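Local coordinates for nitrite oxidoreductase subunit C (Kuenenia stuttgartiensis, PDB 7B04), which binds a heme b and two calcium ions as a subunit of the nitrite oxidoreductase complex and probably serves in electron transfer, at residues 60-65 against 253-258; 132-137 against 291-296; 165-170 against 230-235. One frame throughout, in Å; residues are numbered along the deposited sequence.

Contact 1. Residues 60-65 against 253-258; sequences AHITVG and DGCSKF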
loop_
_atom_site.group_PDB
_atom_site.type_symbol
_atom_site.label_atom_id
_atom_site.label_comp_id
_atom_site.label_asym_id
_atom_site.label_seq_id
_atom_site.Cartn_x
_atom_site.Cartn_y
_atom_site.Cartn_z
ATOM N N ALA C 60 -13.827 -47.777 -31.788
ATOM C CA ALA C 60 -12.804 -46.744 -31.712
ATOM C C ALA C 60 -12.602 -46.352 -30.255
ATOM O O ALA C 60 -11.555 -46.634 -29.662
ATOM C CB ALA C 60 -13.192 -45.533 -32.565
ATOM N N HIS C 61 -13.572 -45.628 -29.703
ATOM C CA HIS C 61 -13.600 -45.259 -28.292
ATOM C C HIS C 61 -13.711 -46.478 -27.379
ATOM O O HIS C 61 -14.825 -46.924 -27.081
ATOM C CB HIS C 61 -14.772 -44.303 -28.051
ATOM C CG HIS C 61 -14.858 -43.782 -26.654
ATOM N ND1 HIS C 61 -13.898 -42.958 -26.109
ATOM C CD2 HIS C 61 -15.805 -43.941 -25.698
ATOM C CE1 HIS C 61 -14.240 -42.646 -24.871
ATOM N NE2 HIS C 61 -15.393 -43.228 -24.598
ATOM N N ILE C 62 -12.582 -47.036 -26.932
ATOM C CA ILE C 62 -12.633 -48.160 -25.999
ATOM C C ILE C 62 -13.191 -47.700 -24.657
ATOM O O ILE C 62 -12.854 -46.617 -24.156
ATOM C CB ILE C 62 -11.250 -48.822 -25.841
ATOM C CG1 ILE C 62 -10.263 -47.904 -25.115
ATOM C CG2 ILE C 62 -10.699 -49.245 -27.194
ATOM C CD1 ILE C 62 -9.023 -48.621 -24.613
ATOM N N THR C 63 -14.073 -48.515 -24.081
ATOM C CA THR C 63 -14.634 -48.267 -22.762
ATOM C C THR C 63 -14.637 -49.573 -21.983
ATOM O O THR C 63 -14.671 -50.659 -22.567
ATOM C CB THR C 63 -16.056 -47.690 -22.823
ATOM O OG1 THR C 63 -16.825 -48.399 -23.802
ATOM C CG2 THR C 63 -16.020 -46.212 -23.173
ATOM N N VAL C 64 -14.576 -49.454 -20.653
ATOM C CA VAL C 64 -14.559 -50.629 -19.783
ATOM C C VAL C 64 -15.718 -51.563 -20.104
ATOM O O VAL C 64 -15.570 -52.791 -20.084
ATOM C CB VAL C 64 -14.582 -50.195 -18.307
ATOM C CG1 VAL C 64 -14.270 -51.372 -17.408
ATOM C CG2 VAL C 64 -13.597 -49.074 -18.082
ATOM N N GLY C 65 -16.889 -50.998 -20.399
ATOM C CA GLY C 65 -18.032 -51.827 -20.745
ATOM C C GLY C 65 -17.818 -52.609 -22.026
ATOM O O GLY C 65 -18.240 -53.763 -22.138
ATOM N N ASP C 253 -2.238 -46.724 -23.342
ATOM C CA ASP C 253 -3.465 -45.972 -23.115
ATOM C C ASP C 253 -4.401 -46.826 -22.265
ATOM O O ASP C 253 -4.084 -47.967 -21.915
ATOM C CB ASP C 253 -4.117 -45.574 -24.446
ATOM C CG ASP C 253 -5.037 -44.378 -24.311
ATOM O OD1 ASP C 253 -5.195 -43.870 -23.180
ATOM O OD2 ASP C 253 -5.597 -43.941 -25.339
ATOM N N GLY C 254 -5.565 -46.280 -21.933
ATOM C CA GLY C 254 -6.510 -47.022 -21.116
ATOM C C GLY C 254 -7.740 -46.198 -20.800
ATOM O O GLY C 254 -7.789 -44.986 -21.038
ATOM N N CYS C 255 -8.738 -46.887 -20.249
ATOM C CA CYS C 255 -9.988 -46.294 -19.794
ATOM C C CYS C 255 -10.301 -46.826 -18.401
ATOM O O CYS C 255 -9.633 -47.734 -17.899
ATOM C CB CYS C 255 -11.139 -46.600 -20.761
ATOM S SG CYS C 255 -11.492 -48.363 -20.955
ATOM N N SER C 256 -11.332 -46.264 -17.768
ATOM C CA SER C 256 -11.614 -46.604 -16.381
ATOM C C SER C 256 -13.098 -46.437 -16.088
ATOM O O SER C 256 -13.859 -45.894 -16.891
ATOM C CB SER C 256 -10.804 -45.730 -15.423
ATOM O OG SER C 256 -9.521 -45.452 -15.952
ATOM N N LYS C 257 -13.499 -46.934 -14.917
ATOM C CA LYS C 257 -14.866 -46.786 -14.434
ATOM C C LYS C 257 -14.870 -46.932 -12.919
ATOM O O LYS C 257 -14.313 -47.900 -12.392
ATOM C CB LYS C 257 -15.781 -47.836 -15.078
ATOM C CG LYS C 257 -17.217 -47.819 -14.593
ATOM C CD LYS C 257 -18.004 -48.963 -15.215
ATOM C CE LYS C 257 -19.411 -49.044 -14.654
ATOM N NZ LYS C 257 -20.170 -50.196 -15.217
ATOM N N PHE C 258 -15.499 -45.984 -12.225
ATOM C CA PHE C 258 -15.708 -46.068 -10.784
ATOM C C PHE C 258 -17.197 -46.176 -10.493
ATOM O O PHE C 258 -17.960 -45.259 -10.816
ATOM C CB PHE C 258 -15.118 -44.862 -10.056
ATOM C CG PHE C 258 -15.340 -44.895 -8.568
ATOM C CD1 PHE C 258 -14.535 -45.671 -7.754
ATOM C CD2 PHE C 258 -16.364 -44.163 -7.986
ATOM C CE1 PHE C 258 -14.741 -45.710 -6.391
ATOM C CE2 PHE C 258 -16.574 -44.201 -6.618
ATOM C CZ PHE C 258 -15.759 -44.975 -5.820
#
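Thr63 and Val64 pass over Cys255 and Ser256, the CA atoms of Thr63 and Cys255 lying 5.9 Å apart, and no hydrogen bond joins the two segments. Residues 60-65 run as a loop into helix 64-71, while 253-258 is an extended strand; the contact is made by side chains packing against each other and against the opposite backbone. Cys255 directs its thiol at the incoming loop: with chi1 at 61° SG sits between its own backbone N and carbonyl carbon and stands up from the strand. There SG lies 3.3 Å from Val64 N and 3.5 Å from Thr63 C, packed against the Thr63-Val64 peptide. Val64 answers from above. Its CG2 branch comes down on the strand backbone just beyond the cysteine, 3.3 Å from Ser256 C, and is flanked by SG of Cys255 on one hand and CB of Lys257 on the other. The strand belongs to a beta hairpin with 262-270, within the heme-binding domain of the ethylbenzene dehydrogenase family, and the same valine also touches Thr264 on the partner strand. Ile62 adds a looser apolar contact, its CG1 4.4 Å from Cys255 SG, and continues onto Cys268. Lys257 takes part through the base of its chain, CB lying 3.9 Å from Val64 CG2, while the extended remainder carries the ammonium away from the loop.

Contact 2. Residues 132-137 against 291-296; sequences DGAALM and MAVWNG. With CA (calcium ion), chain B; HEM (protoporphyrin IX containing Fe), chain D.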
loop_
_atom_site.group_PDB
_atom_site.type_symbol
_atom_site.label_atom_id
_atom_site.label_comp_id
_atom_site.label_asym_id
_atom_site.label_seq_id
_atom_site.Cartn_x
_atom_site.Cartn_y
_atom_site.Cartn_z
ATOM N N ASP C 132 -6.482 -40.741 -7.262
ATOM C CA ASP C 132 -6.444 -42.198 -7.239
ATOM C C ASP C 132 -5.714 -42.703 -8.469
ATOM O O ASP C 132 -5.895 -42.180 -9.568
ATOM C CB ASP C 132 -7.837 -42.795 -7.188
ATOM C CG ASP C 132 -8.452 -42.698 -5.817
ATOM O OD1 ASP C 132 -9.429 -41.948 -5.675
ATOM O OD2 ASP C 132 -7.944 -43.350 -4.882
ATOM N N GLY C 133 -4.869 -43.705 -8.277
ATOM C CA GLY C 133 -4.075 -44.221 -9.373
ATOM C C GLY C 133 -3.801 -45.704 -9.232
ATOM O O GLY C 133 -3.941 -46.295 -8.154
ATOM N N ALA C 134 -3.437 -46.307 -10.360
ATOM C CA ALA C 134 -3.023 -47.698 -10.411
ATOM C C ALA C 134 -1.901 -47.836 -11.427
ATOM O O ALA C 134 -1.812 -47.064 -12.386
ATOM C CB ALA C 134 -4.185 -48.616 -10.784
ATOM N N ALA C 135 -1.033 -48.819 -11.206
ATOM C CA ALA C 135 0.105 -48.987 -12.093
ATOM C C ALA C 135 0.516 -50.448 -12.182
ATOM O O ALA C 135 0.409 -51.206 -11.213
ATOM C CB ALA C 135 1.305 -48.148 -11.645
ATOM N N LEU C 136 0.991 -50.824 -13.364
ATOM C CA LEU C 136 1.586 -52.124 -13.615
ATOM C C LEU C 136 3.012 -51.920 -14.100
ATOM O O LEU C 136 3.333 -50.898 -14.714
ATOM C CB LEU C 136 0.792 -52.913 -14.656
ATOM C CG LEU C 136 -0.662 -53.218 -14.303
ATOM C CD1 LEU C 136 -1.388 -53.801 -15.503
ATOM C CD2 LEU C 136 -0.737 -54.162 -13.113
ATOM N N MET C 137 3.874 -52.888 -13.811
ATOM C CA MET C 137 5.274 -52.772 -14.180
ATOM C C MET C 137 5.771 -54.118 -14.670
ATOM O O MET C 137 5.346 -55.173 -14.194
ATOM C CB MET C 137 6.146 -52.240 -13.038
ATOM C CG MET C 137 6.517 -53.205 -11.949
ATOM S SD MET C 137 7.620 -52.342 -10.815
ATOM C CE MET C 137 8.320 -53.711 -9.915
ATOM N N MET C 291 2.467 -54.848 -9.327
ATOM C CA MET C 291 1.291 -53.991 -9.265
ATOM C C MET C 291 1.398 -53.033 -8.087
ATOM O O MET C 291 2.095 -53.294 -7.103
ATOM C CB MET C 291 0.012 -54.834 -9.146
ATOM C CG MET C 291 -1.282 -54.061 -9.305
ATOM S SD MET C 291 -2.718 -55.032 -8.820
ATOM C CE MET C 291 -2.721 -56.270 -10.108
ATOM N N ALA C 292 0.690 -51.910 -8.204
ATOM C CA ALA C 292 0.561 -50.945 -7.120
ATOM C C ALA C 292 -0.709 -50.137 -7.338
ATOM O O ALA C 292 -1.165 -49.967 -8.472
ATOM C CB ALA C 292 1.774 -50.015 -7.029
ATOM N N VAL C 293 -1.273 -49.644 -6.238
ATOM C CA VAL C 293 -2.515 -48.876 -6.254
ATOM C C VAL C 293 -2.359 -47.694 -5.305
ATOM O O VAL C 293 -1.690 -47.801 -4.272
ATOM C CB VAL C 293 -3.727 -49.753 -5.864
ATOM C CG1 VAL C 293 -4.988 -48.916 -5.715
ATOM C CG2 VAL C 293 -3.946 -50.856 -6.890
ATOM N N TRP C 294 -2.956 -46.560 -5.664
ATOM C CA TRP C 294 -2.926 -45.357 -4.844
ATOM C C TRP C 294 -4.344 -44.920 -4.511
ATOM O O TRP C 294 -5.266 -45.080 -5.316
ATOM C CB TRP C 294 -2.184 -44.215 -5.546
ATOM C CG TRP C 294 -0.749 -44.518 -5.782
ATOM C CD1 TRP C 294 0.312 -44.106 -5.032
ATOM C CD2 TRP C 294 -0.214 -45.323 -6.833
ATOM N NE1 TRP C 294 1.481 -44.593 -5.564
ATOM C CE2 TRP C 294 1.183 -45.348 -6.668
ATOM C CE3 TRP C 294 -0.781 -46.019 -7.904
ATOM C CZ2 TRP C 294 2.020 -46.044 -7.532
ATOM C CZ3 TRP C 294 0.048 -46.707 -8.756
ATOM C CH2 TRP C 294 1.434 -46.719 -8.564
ATOM N N ASN C 295 -4.510 -44.359 -3.314
ATOM C CA ASN C 295 -5.786 -43.797 -2.879
ATOM C C ASN C 295 -5.565 -42.358 -2.437
ATOM O O ASN C 295 -4.988 -42.114 -1.373
ATOM C CB ASN C 295 -6.406 -44.625 -1.753
ATOM C CG ASN C 295 -7.827 -44.196 -1.426
ATOM O OD1 ASN C 295 -8.465 -43.476 -2.193
ATOM N ND2 ASN C 295 -8.328 -44.639 -0.281
ATOM N N GLY C 296 -6.023 -41.411 -3.260
ATOM C CA GLY C 296 -5.872 -40.002 -2.943
ATOM C C GLY C 296 -6.530 -39.592 -1.643
ATOM O O GLY C 296 -6.128 -38.587 -1.045
HETATM CA CA CA B . -10.178 -42.803 -3.691
HETATM C CHA HEM D . 6.921 -43.825 -7.400
HETATM C CHB HEM D . 9.147 -46.376 -3.895
HETATM C CHC HEM D . 7.139 -50.386 -5.769
HETATM C CHD HEM D . 5.043 -47.855 -9.394
HETATM C C1A HEM D . 7.763 -44.169 -6.358
HETATM C C2A HEM D . 8.755 -43.310 -5.747
HETATM C C3A HEM D . 9.367 -44.004 -4.772
HETATM C C4A HEM D . 8.801 -45.338 -4.741
HETATM C CMA HEM D . 10.489 -43.502 -3.836
HETATM C CAA HEM D . 8.998 -41.840 -6.159
HETATM C CBA HEM D . 10.391 -41.653 -6.744
HETATM C CGA HEM D . 10.335 -41.854 -8.231
HETATM O O1A HEM D . 11.309 -42.414 -8.797
HETATM O O2A HEM D . 9.307 -41.465 -8.841
HETATM C C1B HEM D . 8.750 -47.690 -4.048
HETATM C C2B HEM D . 8.981 -48.782 -3.124
HETATM C C3B HEM D . 8.431 -49.899 -3.645
HETATM C C4B HEM D . 7.818 -49.537 -4.913
HETATM C CMB HEM D . 9.759 -48.609 -1.801
HETATM C CAB HEM D . 8.372 -51.342 -3.076
HETATM C CBB HEM D . 8.714 -51.685 -1.828
HETATM C C1C HEM D . 6.361 -50.042 -6.862
HETATM C C2C HEM D . 5.476 -50.938 -7.586
HETATM C C3C HEM D . 4.895 -50.250 -8.573
HETATM C C4C HEM D . 5.395 -48.887 -8.535
HETATM C CMC HEM D . 5.234 -52.429 -7.257
HETATM C CAC HEM D . 3.876 -50.811 -9.591
HETATM C CBC HEM D . 4.046 -50.654 -10.906
HETATM C C1D HEM D . 5.293 -46.524 -9.109
HETATM C C2D HEM D . 4.648 -45.368 -9.709
HETATM C C3D HEM D . 5.162 -44.268 -9.160
HETATM C C4D HEM D . 6.160 -44.671 -8.185
HETATM C CMD HEM D . 3.556 -45.384 -10.799
HETATM C CAD HEM D . 4.756 -42.822 -9.517
HETATM C CBD HEM D . 3.763 -42.273 -8.501
HETATM C CGD HEM D . 3.213 -40.958 -8.990
HETATM O O1D HEM D . 2.301 -40.404 -8.327
HETATM O O2D HEM D . 3.674 -40.461 -10.049
HETATM N NA HEM D . 7.831 -45.392 -5.721
HETATM N NB HEM D . 8.041 -48.191 -5.118
HETATM N NC HEM D . 6.292 -48.794 -7.470
HETATM N ND HEM D . 6.213 -46.056 -8.175
HETATM FE FE HEM D . 7.356 -47.067 -6.638
#
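Gly133 and Trp294 form a hydrogen-bonded pair at one end of an antiparallel ladder, strands 133-137 and 291-294 running 4.6 Å apart at 171°. Trp294 N gives Gly133 O a bond of 2.7 Å, and Gly133 N returns a longer one to Trp294 O. Ala135 and Ala292 make the second hydrogen-bonded pair, with Ala135 N 3.0 Å from Ala292 O. Metal ligands follow where the strands end. Asp132 grips a calcium ion with both carboxylate oxygens, OD1 at 2.3 Å from the ion, and Asn295 OD1 binds it at 2.4 Å; carboxylate and amide lie side by side, nearly coplanar, while Gly296 N bonds to Asp132 OD2 from above the carboxylate plane. Asp117, Thr119 and Asn121 complete this site. Apolar contacts divide between the two faces. On one, Trp294 swings its indole across to the neighbouring strand, edge first (chi1 -64°), bringing the ring edge along Gly133 O and Ala135 N and placing CH2 3.4 Å from Ala135 CB. Heme meets this same face, its CMD methyl 3.4 Å from Trp294 CH2 and its CAC vinyl carbon 3.4 Å from Ala292 CB, so the ladder helps to wall the heme pocket. On the other face Leu136 CD2 lies alongside Met291 CG. That apolar layer packs on strands 97-104 and 108-116, as in a beta sandwich, while strand 162-168 continues the sheet beyond 133-137.

Contact 3. Residues 165-170 against 230-235; sequences WHWKAD and GRAVED. With CA (calcium ion), chain E; HEM (protoporphyrin IX containing Fe), chain D.
Glu234 OE2 is gripped by Lys168 NZ in a salt bridge of 3.0 Å, the ammonium approaching from above the carboxylate plane, and by Arg209 of nitrite oxidoreductase subunit B in a second one. Ser246 holds the other oxygen, OE1, so the buried carboxylate is tied to two strands and a neighbouring subunit. Lys168 gets there by a bend at its last torsion (chi4 68°), which swings NZ across the extended glutamate. The backbones beneath are antiparallel, with His166 and Glu234 as the hydrogen-bonded pair: Glu234 N lies 2.7 Å from His166 O, and His166 N bonds back to Glu234 O. Lys168 N adds another to Ala232 O where strand 165-168 gives way to a helix. Through His166 this ladder contributes to the heme pocket in the ethylbenzene dehydrogenase-type domain. The His166 ring is sandwiched there, the heme methyl CMD over one face toward the rim, 3.5 Å from His166 CG, and Lys168 CG over the centre of the opposite face. His166 CE1 comes 3.3 Å from the propionate carbon CGD of the heme. On the other side of the sheet Val233 touches two tryptophans, CG1 4.0 Å from Trp165 CB and CG2 at the edge of the Trp167 ring. Asp235 shares that side; its OD2 binds the second calcium ion at 2.5 Å, and its OD1 rests 3.3 Å from Trp165 CD1.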
loop_
_atom_site.group_PDB
_atom_site.type_symbol
_atom_site.label_atom_id
_atom_site.label_comp_id
_atom_site.label_asym_id
_atom_site.label_seq_id
_atom_site.Cartn_x
_atom_site.Cartn_y
_atom_site.Cartn_z
ATOM N N TRP C 165 3.537 -48.620 -16.315
ATOM C CA TRP C 165 2.298 -48.085 -16.873
ATOM C C TRP C 165 1.513 -47.467 -15.724
ATOM O O TRP C 165 0.957 -48.195 -14.898
ATOM C CB TRP C 165 1.467 -49.172 -17.552
ATOM C CG TRP C 165 2.126 -49.865 -18.695
ATOM C CD1 TRP C 165 3.284 -49.509 -19.322
ATOM C CD2 TRP C 165 1.657 -51.045 -19.355
ATOM N NE1 TRP C 165 3.565 -50.397 -20.333
ATOM C CE2 TRP C 165 2.581 -51.349 -20.373
ATOM C CE3 TRP C 165 0.545 -51.874 -19.184
ATOM C CZ2 TRP C 165 2.426 -52.448 -21.217
ATOM C CZ3 TRP C 165 0.394 -52.963 -20.021
ATOM C CH2 TRP C 165 1.329 -53.240 -21.024
ATOM N N HIS C 166 1.446 -46.141 -15.671
ATOM C CA HIS C 166 0.799 -45.448 -14.560
ATOM C C HIS C 166 -0.536 -44.880 -15.023
ATOM O O HIS C 166 -0.573 -43.943 -15.827
ATOM C CB HIS C 166 1.689 -44.341 -14.000
ATOM C CG HIS C 166 1.170 -43.743 -12.730
ATOM N ND1 HIS C 166 1.660 -42.567 -12.205
ATOM C CD2 HIS C 166 0.202 -44.160 -11.882
ATOM C CE1 HIS C 166 1.015 -42.286 -11.086
ATOM N NE2 HIS C 166 0.125 -43.237 -10.868
ATOM N N TRP C 167 -1.629 -45.436 -14.505
ATOM C CA TRP C 167 -2.954 -44.888 -14.747
ATOM C C TRP C 167 -3.249 -43.792 -13.732
ATOM O O TRP C 167 -2.982 -43.946 -12.537
ATOM C CB TRP C 167 -4.028 -45.972 -14.661
ATOM C CG TRP C 167 -5.413 -45.405 -14.699
ATOM C CD1 TRP C 167 -6.083 -44.955 -15.800
ATOM C CD2 TRP C 167 -6.289 -45.198 -13.584
ATOM N NE1 TRP C 167 -7.326 -44.493 -15.441
ATOM C CE2 TRP C 167 -7.475 -44.629 -14.085
ATOM C CE3 TRP C 167 -6.187 -45.444 -12.212
ATOM C CZ2 TRP C 167 -8.552 -44.304 -13.263
ATOM C CZ3 TRP C 167 -7.258 -45.121 -11.399
ATOM C CH2 TRP C 167 -8.424 -44.557 -11.927
ATOM N N LYS C 168 -3.809 -42.685 -14.213
ATOM C CA LYS C 168 -4.144 -41.546 -13.372
ATOM C C LYS C 168 -5.617 -41.205 -13.545
ATOM O O LYS C 168 -6.089 -41.022 -14.672
ATOM C CB LYS C 168 -3.266 -40.339 -13.713
ATOM C CG LYS C 168 -1.786 -40.566 -13.451
ATOM C CD LYS C 168 -0.967 -39.328 -13.766
ATOM C CE LYS C 168 0.507 -39.553 -13.477
ATOM N NZ LYS C 168 1.113 -40.541 -14.413
ATOM N N ALA C 169 -6.337 -41.118 -12.424
ATOM C CA ALA C 169 -7.766 -40.825 -12.481
ATOM C C ALA C 169 -8.024 -39.410 -12.981
ATOM O O ALA C 169 -8.992 -39.172 -13.711
ATOM C CB ALA C 169 -8.405 -41.032 -11.109
ATOM N N ASP C 170 -7.177 -38.453 -12.590
ATOM C CA ASP C 170 -7.362 -37.082 -13.049
ATOM C C ASP C 170 -7.170 -36.964 -14.555
ATOM O O ASP C 170 -7.815 -36.130 -15.200
ATOM C CB ASP C 170 -6.411 -36.140 -12.308
ATOM C CG ASP C 170 -4.955 -36.537 -12.459
ATOM O OD1 ASP C 170 -4.679 -37.596 -13.058
ATOM O OD2 ASP C 170 -4.084 -35.785 -11.972
ATOM N N GLY C 230 -3.768 -36.056 -23.893
ATOM C CA GLY C 230 -4.651 -36.819 -24.755
ATOM C C GLY C 230 -4.574 -38.287 -24.422
ATOM O O GLY C 230 -4.763 -39.140 -25.298
ATOM N N ARG C 231 -4.308 -38.602 -23.157
ATOM C CA ARG C 231 -3.997 -39.954 -22.738
ATOM C C ARG C 231 -4.390 -40.109 -21.275
ATOM O O ARG C 231 -4.469 -39.129 -20.530
ATOM C CB ARG C 231 -2.499 -40.186 -22.982
ATOM C CG ARG C 231 -1.863 -41.416 -22.422
ATOM C CD ARG C 231 -0.503 -41.592 -23.080
ATOM N NE ARG C 231 -0.583 -42.471 -24.242
ATOM C CZ ARG C 231 -0.521 -42.057 -25.503
ATOM N NH1 ARG C 231 -0.400 -40.765 -25.780
ATOM N NH2 ARG C 231 -0.603 -42.938 -26.491
ATOM N N ALA C 232 -4.643 -41.355 -20.866
ATOM C CA ALA C 232 -5.023 -41.639 -19.488
ATOM C C ALA C 232 -3.983 -42.423 -18.701
ATOM O O ALA C 232 -4.082 -42.484 -17.470
ATOM C CB ALA C 232 -6.351 -42.405 -19.454
ATOM N N VAL C 233 -2.993 -43.013 -19.362
ATOM C CA VAL C 233 -1.967 -43.810 -18.701
ATOM C C VAL C 233 -0.616 -43.327 -19.202
ATOM O O VAL C 233 -0.418 -43.181 -20.412
ATOM C CB VAL C 233 -2.139 -45.318 -18.971
ATOM C CG1 VAL C 233 -1.065 -46.120 -18.252
ATOM C CG2 VAL C 233 -3.526 -45.780 -18.537
ATOM N N GLU C 234 0.329 -43.140 -18.289
ATOM C CA GLU C 234 1.650 -42.662 -18.666
ATOM C C GLU C 234 2.591 -43.846 -18.831
ATOM O O GLU C 234 2.626 -44.744 -17.984
ATOM C CB GLU C 234 2.196 -41.687 -17.621
ATOM C CG GLU C 234 3.553 -41.090 -17.972
ATOM C CD GLU C 234 4.112 -40.210 -16.866
ATOM O OE1 GLU C 234 4.872 -39.268 -17.178
ATOM O OE2 GLU C 234 3.789 -40.456 -15.685
ATOM N N ASP C 235 3.333 -43.852 -19.934
ATOM C CA ASP C 235 4.305 -44.894 -20.225
ATOM C C ASP C 235 5.667 -44.390 -19.769
ATOM O O ASP C 235 6.148 -43.367 -20.264
ATOM C CB ASP C 235 4.303 -45.224 -21.717
ATOM C CG ASP C 235 5.124 -46.448 -22.048
ATOM O OD1 ASP C 235 4.800 -47.539 -21.537
ATOM O OD2 ASP C 235 6.074 -46.327 -22.847
HETATM CA CA CA E . 7.033 -46.205 -25.163
HETATM C CHA HEM D . 6.921 -43.825 -7.400
HETATM C CHB HEM D . 9.147 -46.376 -3.895
HETATM C CHC HEM D . 7.139 -50.386 -5.769
HETATM C CHD HEM D . 5.043 -47.855 -9.394
HETATM C C1A HEM D . 7.763 -44.169 -6.358
HETATM C C2A HEM D . 8.755 -43.310 -5.747
HETATM C C3A HEM D . 9.367 -44.004 -4.772
HETATM C C4A HEM D . 8.801 -45.338 -4.741
HETATM C CMA HEM D . 10.489 -43.502 -3.836
HETATM C CAA HEM D . 8.998 -41.840 -6.159
HETATM C CBA HEM D . 10.391 -41.653 -6.744
HETATM C CGA HEM D . 10.335 -41.854 -8.231
HETATM O O1A HEM D . 11.309 -42.414 -8.797
HETATM O O2A HEM D . 9.307 -41.465 -8.841
HETATM C C1B HEM D . 8.750 -47.690 -4.048
HETATM C C2B HEM D . 8.981 -48.782 -3.124
HETATM C C3B HEM D . 8.431 -49.899 -3.645
HETATM C C4B HEM D . 7.818 -49.537 -4.913
HETATM C CMB HEM D . 9.759 -48.609 -1.801
HETATM C CAB HEM D . 8.372 -51.342 -3.076
HETATM C CBB HEM D . 8.714 -51.685 -1.828
HETATM C C1C HEM D . 6.361 -50.042 -6.862
HETATM C C2C HEM D . 5.476 -50.938 -7.586
HETATM C C3C HEM D . 4.895 -50.250 -8.573
HETATM C C4C HEM D . 5.395 -48.887 -8.535
HETATM C CMC HEM D . 5.234 -52.429 -7.257
HETATM C CAC HEM D . 3.876 -50.811 -9.591
HETATM C CBC HEM D . 4.046 -50.654 -10.906
HETATM C C1D HEM D . 5.293 -46.524 -9.109
HETATM C C2D HEM D . 4.648 -45.368 -9.709
HETATM C C3D HEM D . 5.162 -44.268 -9.160
HETATM C C4D HEM D . 6.160 -44.671 -8.185
HETATM C CMD HEM D . 3.556 -45.384 -10.799
HETATM C CAD HEM D . 4.756 -42.822 -9.517
HETATM C CBD HEM D . 3.763 -42.273 -8.501
HETATM C CGD HEM D . 3.213 -40.958 -8.990
HETATM O O1D HEM D . 2.301 -40.404 -8.327
HETATM O O2D HEM D . 3.674 -40.461 -10.049
HETATM N NA HEM D . 7.831 -45.392 -5.721
HETATM N NB HEM D . 8.041 -48.191 -5.118
HETATM N NC HEM D . 6.292 -48.794 -7.470
HETATM N ND HEM D . 6.213 -46.056 -8.175
HETATM FE FE HEM D . 7.356 -47.067 -6.638
#

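From the N terminus, residues 60-65 pair with 253-258, so contact 1 closes a loop of nearly 190 residues. Within that loop lies the whole of contact 3, where 165-170 meets 230-235 across a 59-residue excursion with some helix and no strand. Contact 2 starts inside the loop of contact 1, at 132-137, but closes beyond it at 291-296; the two therefore cross, and contact 2 also encloses contact 3. Strands 133-139 and 162-168 are sheet neighbours, joining contacts 2 and 3 along one side of the heme, with a calcium site at each. Contact 1 touches contact 3 where Gly254 packs on Ala232, and brings the N-terminal segment 60-65 against strand 253-258.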